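Local coordinates for GTP-binding protein (Sulfolobus solfataricus P2, PDB 2QTF) that hydrolyses GTP with magnesium as cofactor and associates with the 50S ribosomal subunit, perhaps acting in protein synthesis or ribosome biogenesis, at residues 1-6 with 26-31; 6-11 with 61-66; 103-108 with 158-163; 180-185 with 258-263; 222-227 with 347-352. One frame throughout, in Å; residues are numbered along the deposited sequence.

Contact 1: 1-6 with 26-31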
# COMPACT_ATOMS: atom_id res chain seq x y z
N MET A 1 16.11 -6.81 7.71
CA MET A 1 15.29 -5.74 7.00
C MET A 1 14.99 -4.66 8.05
O MET A 1 15.32 -4.90 9.23
CB MET A 1 14.05 -6.38 6.33
CG MET A 1 12.81 -5.53 6.36
SD MET A 1 11.23 -6.39 6.06
CE MET A 1 11.27 -7.71 7.29
N LYS A 2 14.45 -3.47 7.68
CA LYS A 2 14.36 -2.31 8.63
C LYS A 2 13.37 -2.62 9.69
O LYS A 2 12.32 -3.15 9.40
CB LYS A 2 14.03 -0.97 7.93
CG LYS A 2 14.90 -0.75 6.65
CD LYS A 2 14.85 0.68 6.11
CE LYS A 2 13.79 0.86 5.08
NZ LYS A 2 13.70 2.36 4.65
N THR A 3 13.69 -2.24 10.94
CA THR A 3 12.88 -2.60 12.09
C THR A 3 12.21 -1.30 12.51
O THR A 3 12.81 -0.23 12.44
CB THR A 3 13.80 -3.08 13.25
OG1 THR A 3 14.91 -2.18 13.29
CG2 THR A 3 14.43 -4.50 12.90
N ALA A 4 10.96 -1.40 12.96
CA ALA A 4 10.30 -0.16 13.40
C ALA A 4 9.72 -0.39 14.79
O ALA A 4 9.25 -1.53 15.09
CB ALA A 4 9.18 0.26 12.44
N ALA A 5 9.71 0.67 15.59
CA ALA A 5 8.85 0.76 16.78
C ALA A 5 7.57 1.53 16.33
O ALA A 5 7.71 2.66 15.83
CB ALA A 5 9.59 1.60 17.93
N LEU A 6 6.37 0.94 16.51
CA LEU A 6 5.12 1.57 16.00
C LEU A 6 4.26 2.06 17.19
O LEU A 6 3.96 1.28 18.07
CB LEU A 6 4.35 0.55 15.13
CG LEU A 6 2.93 0.93 14.66
CD1 LEU A 6 3.01 2.14 13.71
CD2 LEU A 6 2.25 -0.37 14.02
N LYS A 26 9.86 -4.22 9.32
CA LYS A 26 9.39 -5.19 10.28
C LYS A 26 8.96 -4.48 11.60
O LYS A 26 9.73 -3.71 12.14
CB LYS A 26 10.54 -6.19 10.58
CG LYS A 26 10.09 -7.32 11.57
CD LYS A 26 11.19 -8.43 11.83
CE LYS A 26 10.54 -9.72 12.54
NZ LYS A 26 11.42 -11.02 12.40
N VAL A 27 7.74 -4.68 12.09
CA VAL A 27 7.30 -4.01 13.30
C VAL A 27 7.84 -4.79 14.45
O VAL A 27 7.45 -5.98 14.63
CB VAL A 27 5.82 -4.04 13.44
CG1 VAL A 27 5.38 -3.35 14.80
CG2 VAL A 27 5.11 -3.34 12.12
N THR A 28 8.79 -4.21 15.18
CA THR A 28 9.37 -5.00 16.28
C THR A 28 8.89 -4.63 17.65
O THR A 28 9.15 -5.38 18.59
CB THR A 28 10.87 -5.13 16.26
OG1 THR A 28 11.49 -3.84 16.27
CG2 THR A 28 11.34 -5.96 15.01
N SER A 29 8.22 -3.49 17.79
CA SER A 29 7.45 -3.27 19.00
C SER A 29 6.32 -2.33 18.71
O SER A 29 6.37 -1.60 17.71
CB SER A 29 8.37 -2.69 20.06
OG SER A 29 8.93 -1.53 19.58
N ILE A 30 5.30 -2.34 19.56
CA ILE A 30 4.07 -1.66 19.30
C ILE A 30 3.58 -1.06 20.61
O ILE A 30 3.51 -1.76 21.65
CB ILE A 30 2.97 -2.61 18.77
CG1 ILE A 30 3.45 -3.38 17.56
CG2 ILE A 30 1.69 -1.87 18.44
CD1 ILE A 30 2.48 -4.50 17.05
N TYR A 31 3.15 0.18 20.57
CA TYR A 31 2.68 0.82 21.79
C TYR A 31 1.44 1.53 21.41
O TYR A 31 1.35 1.94 20.24
CB TYR A 31 3.71 1.84 22.23
CG TYR A 31 5.06 1.27 22.50
CD1 TYR A 31 5.38 0.70 23.75
CD2 TYR A 31 6.08 1.34 21.54
CE1 TYR A 31 6.67 0.16 24.00
CE2 TYR A 31 7.34 0.84 21.77
CZ TYR A 31 7.62 0.24 23.04
OH TYR A 31 8.90 -0.22 23.30
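Met1 sets its methyl CE against Lys26 CB at 3.7 Å, the two side chains crossing at about a right angle. Here the chain's first strand begins to pair with strand 25-31, its parallel partner in a beta-alpha-beta unit whose connection is helix 13-22. The thioether of Met1 is folded at its last torsion (chi3 54°), which turns the methyl back onto Lys26, while the lysine chain runs out extended and carries its amine away. Farther along, Thr3 and Thr28 lean together obliquely, with their CG2 methyls 4.0 Å apart; the hydroxyl of Thr3 is engaged elsewhere, with Glu56 O. Leu6 and Val27 share the sheet face that looks at helix 13-22, where Leu6 CB meets Val27 CG1 at 4.0 Å and the pair rests on Ala16 and Val20. The side chains of Ala5 and Ser29 point to the other face, and CB of Ala5 lies 3.6 Å from Ser29 OG, a buried hydroxyl without a hydrogen-bonding partner in the model. The register explains these pairings: it slips by one residue between Ala4 and Ala5, a beta bulge with Thr28 as the extra residue. Ala4 O accepts from Thr28 N at 2.7 Å and takes only a weak bond from Ser29 N at 3.5 Å. Past the bulge, Leu6 O receives Tyr31 N at 2.8 Å and a CH...O contact from Ile30 CA at 3.2 Å.

Contact 2: 6-11 with 61-66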
# COMPACT_ATOMS: atom_id res chain seq x y z
N LEU A 6 6.37 0.94 16.51
CA LEU A 6 5.12 1.57 16.00
C LEU A 6 4.26 2.06 17.19
O LEU A 6 3.96 1.28 18.07
CB LEU A 6 4.35 0.55 15.13
CG LEU A 6 2.93 0.93 14.66
CD1 LEU A 6 3.01 2.14 13.71
CD2 LEU A 6 2.25 -0.37 14.02
N PHE A 7 3.87 3.33 17.19
CA PHE A 7 2.82 3.83 18.06
C PHE A 7 1.54 4.00 17.31
O PHE A 7 1.49 4.76 16.30
CB PHE A 7 3.23 5.21 18.63
CG PHE A 7 4.37 5.11 19.57
CD1 PHE A 7 4.15 5.23 20.95
CD2 PHE A 7 5.65 4.76 19.11
CE1 PHE A 7 5.22 5.11 21.82
CE2 PHE A 7 6.73 4.60 19.99
CZ PHE A 7 6.49 4.79 21.38
N VAL A 8 0.48 3.36 17.81
CA VAL A 8 -0.80 3.31 17.07
C VAL A 8 -1.97 3.01 18.05
O VAL A 8 -1.77 2.22 18.98
CB VAL A 8 -0.73 2.20 15.92
CG1 VAL A 8 -0.50 0.81 16.48
CG2 VAL A 8 -1.96 2.19 15.01
N SER A 9 -3.15 3.55 17.81
CA SER A 9 -4.34 3.20 18.65
C SER A 9 -4.78 1.75 18.35
O SER A 9 -4.46 1.18 17.26
CB SER A 9 -5.48 4.13 18.24
OG SER A 9 -5.95 3.72 16.93
N LYS A 10 -5.55 1.11 19.25
CA LYS A 10 -5.92 -0.27 18.98
C LYS A 10 -6.85 -0.34 17.81
O LYS A 10 -6.86 -1.34 17.12
CB LYS A 10 -6.49 -0.99 20.24
CG LYS A 10 -5.34 -1.54 21.12
CD LYS A 10 -5.06 -3.00 20.72
CE LYS A 10 -3.73 -3.50 21.15
NZ LYS A 10 -3.47 -4.82 20.55
N GLU A 11 -7.57 0.74 17.57
CA GLU A 11 -8.52 0.84 16.53
C GLU A 11 -7.78 0.69 15.18
O GLU A 11 -8.25 -0.04 14.27
CB GLU A 11 -9.19 2.22 16.64
CG GLU A 11 -9.80 2.70 15.33
CD GLU A 11 -10.79 3.86 15.41
OE1 GLU A 11 -10.51 4.96 16.00
OE2 GLU A 11 -11.87 3.66 14.77
N ILE A 61 7.90 4.95 14.08
CA ILE A 61 6.74 5.26 13.27
C ILE A 61 5.56 5.59 14.18
O ILE A 61 5.23 4.79 15.06
CB ILE A 61 6.38 4.06 12.29
CG1 ILE A 61 7.60 3.78 11.37
CG2 ILE A 61 5.11 4.42 11.42
CD1 ILE A 61 7.43 2.48 10.54
N ILE A 62 4.97 6.76 13.97
CA ILE A 62 3.83 7.19 14.78
C ILE A 62 2.61 7.27 13.87
O ILE A 62 2.59 8.00 12.89
CB ILE A 62 4.16 8.50 15.51
CG1 ILE A 62 5.34 8.25 16.56
CG2 ILE A 62 2.90 9.01 16.20
CD1 ILE A 62 6.01 9.55 16.96
N PHE A 63 1.61 6.44 14.13
CA PHE A 63 0.48 6.45 13.26
C PHE A 63 -0.49 7.57 13.62
O PHE A 63 -1.57 7.27 14.07
CB PHE A 63 -0.18 5.06 13.22
CG PHE A 63 -0.99 4.83 11.96
CD1 PHE A 63 -0.36 4.67 10.71
CD2 PHE A 63 -2.39 4.84 12.01
CE1 PHE A 63 -1.17 4.47 9.54
CE2 PHE A 63 -3.19 4.61 10.88
CZ PHE A 63 -2.60 4.42 9.65
N GLU A 64 -0.12 8.82 13.36
CA GLU A 64 -0.92 10.01 13.63
C GLU A 64 -0.29 11.05 12.74
O GLU A 64 0.82 10.84 12.24
CB GLU A 64 -0.69 10.49 15.08
CG GLU A 64 -1.94 10.55 15.97
CD GLU A 64 -3.12 11.33 15.37
OE1 GLU A 64 -4.25 11.11 15.89
OE2 GLU A 64 -2.96 12.13 14.40
N GLN A 65 -0.87 12.24 12.65
CA GLN A 65 -0.18 13.29 12.02
C GLN A 65 0.54 14.12 13.07
O GLN A 65 -0.14 14.72 13.94
CB GLN A 65 -1.16 14.10 11.15
CG GLN A 65 -0.51 15.21 10.36
CD GLN A 65 -1.50 15.95 9.44
OE1 GLN A 65 -2.55 15.39 9.05
NE2 GLN A 65 -1.18 17.23 9.10
N LEU A 66 1.87 14.24 12.98
CA LEU A 66 2.71 15.01 13.98
C LEU A 66 2.72 16.46 13.62
O LEU A 66 2.77 16.81 12.44
CB LEU A 66 4.22 14.54 14.08
CG LEU A 66 4.46 13.18 14.66
CD1 LEU A 66 5.95 12.75 14.62
CD2 LEU A 66 3.80 13.06 16.11
O HOH W 1 -3.33 5.50 15.72
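Leu6 and Ile61 form the apolar centre, with Leu6 CD1 reaching Ile61 CG2 at 3.9 Å, on the face of the parallel N-terminal sheet that packs against helix 13-22. Strand 2-7 lies inside this beta-alpha sheet, between strands 25-31 and 59-62. Beyond the end of the strand pairing, Val8 CG2 comes to 3.8 Å from Phe63 CB and approaches the ring obliquely. Phe63 has CG anti to its own backbone N (chi1 -156°), and this swings the ring away from segment 6-11 toward Ala16 and Leu19 of helix 13-22 and Leu89 of helix 86-97. The other face of the sheet carries Phe7 and Ile62, whose CB and CG1 stand 4.2 Å apart; Ile62 rests on Ile74 of helix 68-78, and the Phe7 ring stacks with Tyr31. Between the two faces runs the backbone ladder: Phe7 N gives to Ile61 O at 2.9 Å, and Phe63 N gives to Phe7 O at 2.7 Å in a nearly straight bond of 173°. The pairing ends there, where Phe63 is the centre of an inverse gamma turn that turns segment 61-66 aside. At the polar edge one water bridges the two segments beyond the strand ends, accepting from Ser9 N at 2.9 Å and donating to Phe63 O at 3.0 Å; its oxygen lies in the plane of the Phe63 ring, at the ring's edge.

Contact 3: 103-108 with 158-163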
# COMPACT_ATOMS: atom_id res chain seq x y z
N ALA A 103 4.64 9.81 -10.94
CA ALA A 103 4.30 9.45 -9.57
C ALA A 103 5.50 9.85 -8.70
O ALA A 103 5.33 10.43 -7.61
CB ALA A 103 4.07 7.95 -9.47
N LYS A 104 6.72 9.59 -9.15
CA LYS A 104 7.86 10.00 -8.35
C LYS A 104 7.91 11.51 -8.05
O LYS A 104 8.36 11.93 -6.96
CB LYS A 104 9.17 9.58 -9.03
CG LYS A 104 9.32 8.02 -9.07
CD LYS A 104 9.32 7.41 -7.67
CE LYS A 104 10.37 6.27 -7.54
NZ LYS A 104 10.41 5.90 -6.05
N MET A 105 7.57 12.33 -9.06
CA MET A 105 7.45 13.74 -8.91
C MET A 105 6.33 14.12 -7.94
O MET A 105 6.51 15.08 -7.15
CB MET A 105 7.20 14.34 -10.31
CG MET A 105 8.54 14.37 -11.19
SD MET A 105 7.96 14.87 -12.88
CE MET A 105 7.84 16.56 -12.41
N GLN A 106 5.16 13.45 -8.02
CA GLN A 106 4.07 13.86 -7.09
C GLN A 106 4.48 13.51 -5.65
O GLN A 106 4.07 14.17 -4.69
CB GLN A 106 2.78 13.07 -7.33
CG GLN A 106 2.07 13.52 -8.62
CD GLN A 106 1.28 14.84 -8.48
OE1 GLN A 106 0.65 15.28 -9.44
NE2 GLN A 106 1.36 15.48 -7.36
N ILE A 107 5.19 12.37 -5.50
CA ILE A 107 5.62 11.96 -4.13
C ILE A 107 6.65 12.97 -3.60
O ILE A 107 6.59 13.42 -2.48
CB ILE A 107 6.24 10.48 -4.18
CG1 ILE A 107 5.07 9.49 -4.47
CG2 ILE A 107 7.02 10.16 -2.76
CD1 ILE A 107 5.47 8.16 -5.12
N GLU A 108 7.60 13.36 -4.42
CA GLU A 108 8.61 14.26 -3.94
C GLU A 108 7.96 15.65 -3.61
O GLU A 108 8.33 16.32 -2.63
CB GLU A 108 9.67 14.52 -5.02
CG GLU A 108 10.71 15.50 -4.29
CD GLU A 108 11.87 15.88 -5.08
OE1 GLU A 108 12.76 16.52 -4.44
OE2 GLU A 108 11.87 15.55 -6.32
N LYS A 158 5.33 23.07 -11.90
CA LYS A 158 5.51 23.39 -13.32
C LYS A 158 5.63 22.19 -14.23
O LYS A 158 4.82 22.01 -15.14
CB LYS A 158 6.62 24.44 -13.53
CG LYS A 158 6.17 25.74 -12.84
CD LYS A 158 7.13 26.99 -13.03
CE LYS A 158 6.41 28.30 -12.61
NZ LYS A 158 7.29 29.59 -12.60
N GLU A 159 6.61 21.33 -13.98
CA GLU A 159 6.73 20.14 -14.78
C GLU A 159 5.53 19.22 -14.71
O GLU A 159 5.20 18.60 -15.73
CB GLU A 159 7.98 19.39 -14.43
CG GLU A 159 9.09 20.38 -14.13
CD GLU A 159 10.42 19.71 -13.89
OE1 GLU A 159 10.42 18.60 -13.29
OE2 GLU A 159 11.45 20.30 -14.30
N LEU A 160 4.88 19.11 -13.54
CA LEU A 160 3.70 18.24 -13.49
C LEU A 160 2.58 18.79 -14.41
O LEU A 160 1.93 18.01 -15.14
CB LEU A 160 3.15 18.05 -12.06
CG LEU A 160 4.02 17.06 -11.26
CD1 LEU A 160 3.68 17.24 -9.76
CD2 LEU A 160 3.80 15.63 -11.73
N GLU A 161 2.36 20.10 -14.36
CA GLU A 161 1.31 20.68 -15.17
C GLU A 161 1.62 20.46 -16.65
O GLU A 161 0.72 20.23 -17.44
CB GLU A 161 1.13 22.16 -14.83
CG GLU A 161 -0.26 22.66 -15.22
CD GLU A 161 -1.40 21.86 -14.55
OE1 GLU A 161 -1.16 21.09 -13.53
OE2 GLU A 161 -2.55 22.02 -15.07
N SER A 162 2.89 20.47 -17.00
CA SER A 162 3.32 20.25 -18.36
C SER A 162 3.32 18.77 -18.81
O SER A 162 3.28 18.46 -20.01
CB SER A 162 4.68 20.95 -18.57
OG SER A 162 5.56 20.15 -19.32
N ILE A 163 3.36 17.85 -17.87
CA ILE A 163 3.08 16.45 -18.19
C ILE A 163 1.59 16.26 -18.46
O ILE A 163 1.21 15.50 -19.36
CB ILE A 163 3.53 15.51 -17.04
CG1 ILE A 163 5.05 15.33 -17.08
CG2 ILE A 163 2.79 14.16 -17.12
CD1 ILE A 163 5.68 15.19 -15.73
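Glu159 is the first residue of 158-163 to meet the other helix: Met105 CE lies 3.5 Å from its CB and 3.4 Å from its OE1, the two side chains crossing at about a right angle. The segments belong to helices 145-164 and 101-121, which pack as an antiparallel pair in the middle region of HflX; their local axes stand 147° apart in direction and approach to 10.5 Å. Leu160 follows and fills the centre, forking between two neighbours. Its CD2 reaches Met105 CB at 3.9 Å, while CD1 lies 3.6 Å from Gln106 OE1. The glutamine crosses the leucine at a slant, its chain bent at the second torsion (chi2 -78°); it also touches Asp246 and Val250 of helix 245-253, so the helical pair abuts the GTPase part of the chain here. Across these segments the fit is van der Waals in character, whereas a nearby salt bridge, Glu108 with Arg152, ties the same two helices together. Last comes Ile163, a turn after Leu160 and poorly ordered, reaching toward Met105 tip to tip, with CD1 3.7 Å from the sulphur SD.

Contact 4: 180-185 with 258-263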
# COMPACT_ATOMS: atom_id res chain seq x y z
N PRO A 180 3.60 -11.22 -20.68
CA PRO A 180 2.46 -10.55 -20.03
C PRO A 180 2.72 -10.06 -18.58
O PRO A 180 3.44 -10.72 -17.85
CB PRO A 180 1.38 -11.61 -20.08
CG PRO A 180 2.10 -12.90 -20.06
CD PRO A 180 3.33 -12.65 -20.90
N SER A 181 2.19 -8.89 -18.20
CA SER A 181 2.34 -8.40 -16.85
C SER A 181 1.00 -8.46 -16.12
O SER A 181 -0.03 -8.11 -16.65
CB SER A 181 2.95 -6.99 -16.80
OG SER A 181 2.03 -6.23 -17.51
N ILE A 182 1.02 -9.00 -14.90
CA ILE A 182 -0.20 -9.18 -14.15
C ILE A 182 -0.00 -8.41 -12.86
O ILE A 182 0.88 -8.72 -12.09
CB ILE A 182 -0.49 -10.65 -13.91
CG1 ILE A 182 -0.67 -11.34 -15.30
CG2 ILE A 182 -1.81 -10.84 -13.11
CD1 ILE A 182 -1.21 -12.79 -15.21
N GLY A 183 -0.80 -7.37 -12.68
CA GLY A 183 -0.72 -6.53 -11.49
C GLY A 183 -1.66 -7.03 -10.38
O GLY A 183 -2.80 -7.42 -10.63
N ILE A 184 -1.18 -7.04 -9.14
CA ILE A 184 -2.00 -7.44 -8.00
C ILE A 184 -2.48 -6.17 -7.33
O ILE A 184 -1.62 -5.34 -6.84
CB ILE A 184 -1.11 -8.23 -7.01
CG1 ILE A 184 -0.71 -9.59 -7.71
CG2 ILE A 184 -1.91 -8.64 -5.64
CD1 ILE A 184 0.43 -10.37 -7.03
N VAL A 185 -3.81 -6.04 -7.22
CA VAL A 185 -4.45 -4.89 -6.57
C VAL A 185 -5.43 -5.35 -5.50
O VAL A 185 -5.76 -6.55 -5.38
CB VAL A 185 -5.21 -4.02 -7.60
CG1 VAL A 185 -4.19 -3.47 -8.60
CG2 VAL A 185 -6.30 -4.92 -8.35
N SER A 258 -0.33 -2.79 -16.70
CA SER A 258 -0.30 -4.24 -16.64
C SER A 258 -1.34 -4.77 -17.66
O SER A 258 -2.34 -4.09 -17.94
CB SER A 258 -0.55 -4.70 -15.16
OG SER A 258 0.63 -4.35 -14.39
N ASP A 259 -1.12 -5.95 -18.23
CA ASP A 259 -2.02 -6.56 -19.23
C ASP A 259 -3.28 -7.08 -18.59
O ASP A 259 -4.38 -7.16 -19.19
CB ASP A 259 -1.24 -7.73 -19.90
CG ASP A 259 -0.12 -7.21 -20.67
OD1 ASP A 259 -0.34 -6.24 -21.39
OD2 ASP A 259 1.01 -7.62 -20.52
N ALA A 260 -3.16 -7.49 -17.33
CA ALA A 260 -4.34 -7.97 -16.55
C ALA A 260 -4.11 -7.70 -15.07
O ALA A 260 -3.01 -7.36 -14.71
CB ALA A 260 -4.53 -9.55 -16.75
N LEU A 261 -5.12 -7.95 -14.23
CA LEU A 261 -4.96 -7.70 -12.77
C LEU A 261 -5.54 -8.86 -12.03
O LEU A 261 -6.53 -9.54 -12.49
CB LEU A 261 -5.79 -6.45 -12.36
CG LEU A 261 -5.44 -5.10 -12.97
CD1 LEU A 261 -6.48 -4.00 -12.55
CD2 LEU A 261 -4.00 -4.69 -12.77
N ILE A 262 -4.99 -9.05 -10.86
CA ILE A 262 -5.58 -9.95 -9.87
C ILE A 262 -6.08 -9.03 -8.78
O ILE A 262 -5.28 -8.33 -8.20
CB ILE A 262 -4.52 -10.91 -9.26
CG1 ILE A 262 -3.98 -11.87 -10.40
CG2 ILE A 262 -5.06 -11.60 -7.94
CD1 ILE A 262 -2.68 -12.76 -9.98
N LEU A 263 -7.41 -9.11 -8.49
CA LEU A 263 -8.02 -8.35 -7.41
C LEU A 263 -8.25 -9.22 -6.23
O LEU A 263 -8.96 -10.24 -6.27
CB LEU A 263 -9.38 -7.75 -7.82
CG LEU A 263 -10.19 -7.04 -6.74
CD1 LEU A 263 -9.51 -5.71 -6.31
CD2 LEU A 263 -11.63 -6.68 -7.38
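The carboxylate of Asp259 takes Ser181 N on the anti side of OD2 at 2.9 Å, the donor standing 24° out of the carboxylate plane. The same oxygen lies 3.3 Å from Pro180 CA, beside the start of the strand. Ser181 also uses its carbonyl: O accepts from both Asp259 N and Ala260 N, the first bond tilted from the carbonyl plane and the second, at 3.3 Å, close to the carbonyl's own line. Ser181 OG, placed between the backbone N and the carbonyl carbon (chi1 60°), also accepts from Asp259 N, so one amide bridges two oxygens of a single residue. From here strands 181-185 and 260-266 run in parallel at the centre of the P-loop GTPase sheet, and strand 181-185 leads directly into the probable GTP-binding loop that starts at Gly186. Gly183, lacking a side chain, lets Leu261 CD2 come to 4.0 Å from its CA, and its O accepts from Ile262 N at 2.7 Å. On the face shared by helices 192-200 and 341-355, the side chains of Ile182 and Ile262 cross at a slant, with Ile182 CG2 3.6 Å from Ile262 CG1. On the reverse face Val185 CG2 meets Leu263 CD1 at 3.9 Å, their side chains about perpendicular.

Contact 5: 222-227 with 347-352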
# COMPACT_ATOMS: atom_id res chain seq x y z
N PRO A 222 8.18 -18.46 -14.15
CA PRO A 222 7.82 -19.44 -15.17
C PRO A 222 6.58 -20.21 -14.71
O PRO A 222 6.51 -20.56 -13.52
CB PRO A 222 9.07 -20.35 -15.18
CG PRO A 222 9.60 -20.36 -13.74
CD PRO A 222 9.27 -18.93 -13.23
N ILE A 223 5.57 -20.37 -15.54
CA ILE A 223 4.52 -21.30 -15.23
C ILE A 223 4.37 -22.17 -16.47
O ILE A 223 4.21 -21.66 -17.54
CB ILE A 223 3.16 -20.62 -14.88
CG1 ILE A 223 3.35 -19.74 -13.62
CG2 ILE A 223 2.11 -21.73 -14.58
CD1 ILE A 223 1.97 -18.84 -13.20
N ASN A 224 4.56 -23.48 -16.33
CA ASN A 224 4.68 -24.35 -17.50
C ASN A 224 5.75 -23.82 -18.45
O ASN A 224 6.86 -23.64 -18.04
CB ASN A 224 3.30 -24.55 -18.17
CG ASN A 224 2.29 -25.17 -17.20
OD1 ASN A 224 2.69 -26.04 -16.35
ND2 ASN A 224 1.04 -24.63 -17.17
N ASN A 225 5.38 -23.50 -19.66
CA ASN A 225 6.35 -23.01 -20.62
C ASN A 225 6.21 -21.49 -20.83
O ASN A 225 6.63 -21.01 -21.86
CB ASN A 225 6.09 -23.72 -21.96
CG ASN A 225 4.66 -23.52 -22.46
OD1 ASN A 225 3.72 -23.23 -21.69
ND2 ASN A 225 4.46 -23.69 -23.78
N ARG A 226 5.59 -20.77 -19.91
CA ARG A 226 5.40 -19.32 -20.14
C ARG A 226 6.03 -18.55 -19.04
O ARG A 226 6.02 -18.98 -17.86
CB ARG A 226 3.93 -18.95 -20.19
CG ARG A 226 3.33 -19.41 -21.47
CD ARG A 226 1.92 -18.89 -21.58
NE ARG A 226 1.22 -19.69 -22.59
CZ ARG A 226 1.14 -19.34 -23.86
NH1 ARG A 226 1.70 -18.20 -24.26
NH2 ARG A 226 0.49 -20.12 -24.71
N LYS A 227 6.56 -17.39 -19.39
CA LYS A 227 7.18 -16.52 -18.40
C LYS A 227 6.16 -15.38 -18.18
O LYS A 227 5.61 -14.89 -19.17
CB LYS A 227 8.54 -16.09 -18.97
CG LYS A 227 9.29 -15.06 -18.18
CD LYS A 227 10.80 -14.87 -18.67
CE LYS A 227 11.48 -13.68 -17.88
NZ LYS A 227 12.82 -13.25 -18.45
N LYS A 347 -4.98 -20.92 -13.25
CA LYS A 347 -5.73 -19.77 -13.82
C LYS A 347 -4.80 -18.64 -14.33
O LYS A 347 -5.07 -18.08 -15.37
CB LYS A 347 -6.70 -19.19 -12.81
CG LYS A 347 -7.78 -20.19 -12.44
CD LYS A 347 -8.77 -20.28 -13.64
CE LYS A 347 -9.80 -21.44 -13.37
NZ LYS A 347 -10.72 -21.19 -14.47
N ILE A 348 -3.71 -18.38 -13.65
CA ILE A 348 -2.72 -17.43 -14.17
C ILE A 348 -2.08 -17.86 -15.48
O ILE A 348 -1.98 -17.09 -16.44
CB ILE A 348 -1.65 -17.20 -13.12
CG1 ILE A 348 -2.29 -16.32 -11.98
CG2 ILE A 348 -0.48 -16.42 -13.74
CD1 ILE A 348 -1.43 -16.33 -10.77
N TYR A 349 -1.72 -19.15 -15.55
CA TYR A 349 -1.32 -19.71 -16.85
C TYR A 349 -2.41 -19.52 -17.93
O TYR A 349 -2.15 -19.14 -19.08
CB TYR A 349 -0.96 -21.25 -16.74
CG TYR A 349 -0.43 -21.77 -18.07
CD1 TYR A 349 0.90 -21.45 -18.48
CD2 TYR A 349 -1.21 -22.55 -18.88
CE1 TYR A 349 1.40 -21.91 -19.71
CE2 TYR A 349 -0.73 -23.05 -20.12
CZ TYR A 349 0.57 -22.72 -20.51
OH TYR A 349 1.03 -23.18 -21.71
N GLN A 350 -3.64 -19.81 -17.62
CA GLN A 350 -4.65 -19.74 -18.66
C GLN A 350 -4.86 -18.28 -19.07
O GLN A 350 -5.13 -17.96 -20.21
CB GLN A 350 -6.00 -20.23 -18.15
CG GLN A 350 -6.20 -21.76 -17.89
CD GLN A 350 -7.43 -22.04 -16.94
OE1 GLN A 350 -8.48 -21.34 -17.01
NE2 GLN A 350 -7.29 -23.04 -16.03
N LEU A 351 -4.75 -17.36 -18.10
CA LEU A 351 -4.88 -15.91 -18.43
C LEU A 351 -3.72 -15.52 -19.34
O LEU A 351 -3.90 -14.82 -20.33
CB LEU A 351 -4.84 -15.11 -17.10
CG LEU A 351 -4.84 -13.56 -17.12
CD1 LEU A 351 -5.97 -13.03 -18.02
CD2 LEU A 351 -5.08 -13.21 -15.56
N ALA A 352 -2.54 -15.98 -19.00
CA ALA A 352 -1.29 -15.64 -19.73
C ALA A 352 -1.37 -16.17 -21.19
O ALA A 352 -1.03 -15.46 -22.16
CB ALA A 352 -0.04 -16.12 -19.00
O HOH W 2 1.77 -23.77 -25.02
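Tyr349 is gripped from several directions by the turn at 223-226. Over one face of its ring stands Asn224 ND2, 3.3 Å above the plane and over the ring centre, with the amide turned 80° from the ring, an edge-down placement that suits an amide nitrogen above a pi face. At the far end of the ring, Tyr349 OH donates to Asn225 OD1 at 2.7 Å; the hydroxyl lies in the carbonyl plane on a lone pair, with a C=O...O angle of 139°. The aliphatic part of Arg226 crosses the tyrosine side chain at about a right angle and passes beside CE1, with Arg226 CD 3.6 Å from Tyr349 CE1; that ring carbon lies in the guanidinium plane, at its edge. At the root of the side chain, Ile223 CG2 touches Tyr349 CB at 3.8 Å, the two side chains sliding past each other in opposite directions, while Ile223 CD1 presses on Ile348 CG2 at 3.5 Å, tighter than usual for two carbons. The ring reaches the turn because Tyr349 CG stands anti to the backbone N (chi1 -175°). In the second shell, a type II' beta turn from Ile223 to Arg226, the tip of a beta hairpin, sets the four residues that meet the tyrosine: Ile223 N bonds to Arg226 O at 2.7 Å and Arg226 N returns to Ile223 O at 2.9 Å. Arg345 holds Asn224 OD1, and a water accepts from Asn225 ND2 and donates weakly to Tyr349 OH. The hairpin joins strands 218-223 and 226-232 at the GTPase sheet's rim; helix 341-355 packs against it, Ile348 and Ala352 resting on Ile228.

Along the chain the contacts fall into three blocks. Contacts 1 and 2, with centres 12 Å apart, share Leu6 and strand 2-7, which lies between its two partners in the N-terminal parallel sheet. Contact 3 follows in the helical middle region, about 29 Å from contact 2 and 25 Å from contact 4 between centres. Contacts 4 and 5 alternate along the chain within the GTPase domain, 13 Å apart, and meet where Ile182, Ala260 and Ile262 pack on Ile348 and Leu351 of helix 341-355. The four-stranded parallel sheet and the six-stranded mixed sheet share no strand, and contacts 2 and 4 lie about 32 Å apart between centres, on opposite sides of the chain's centre.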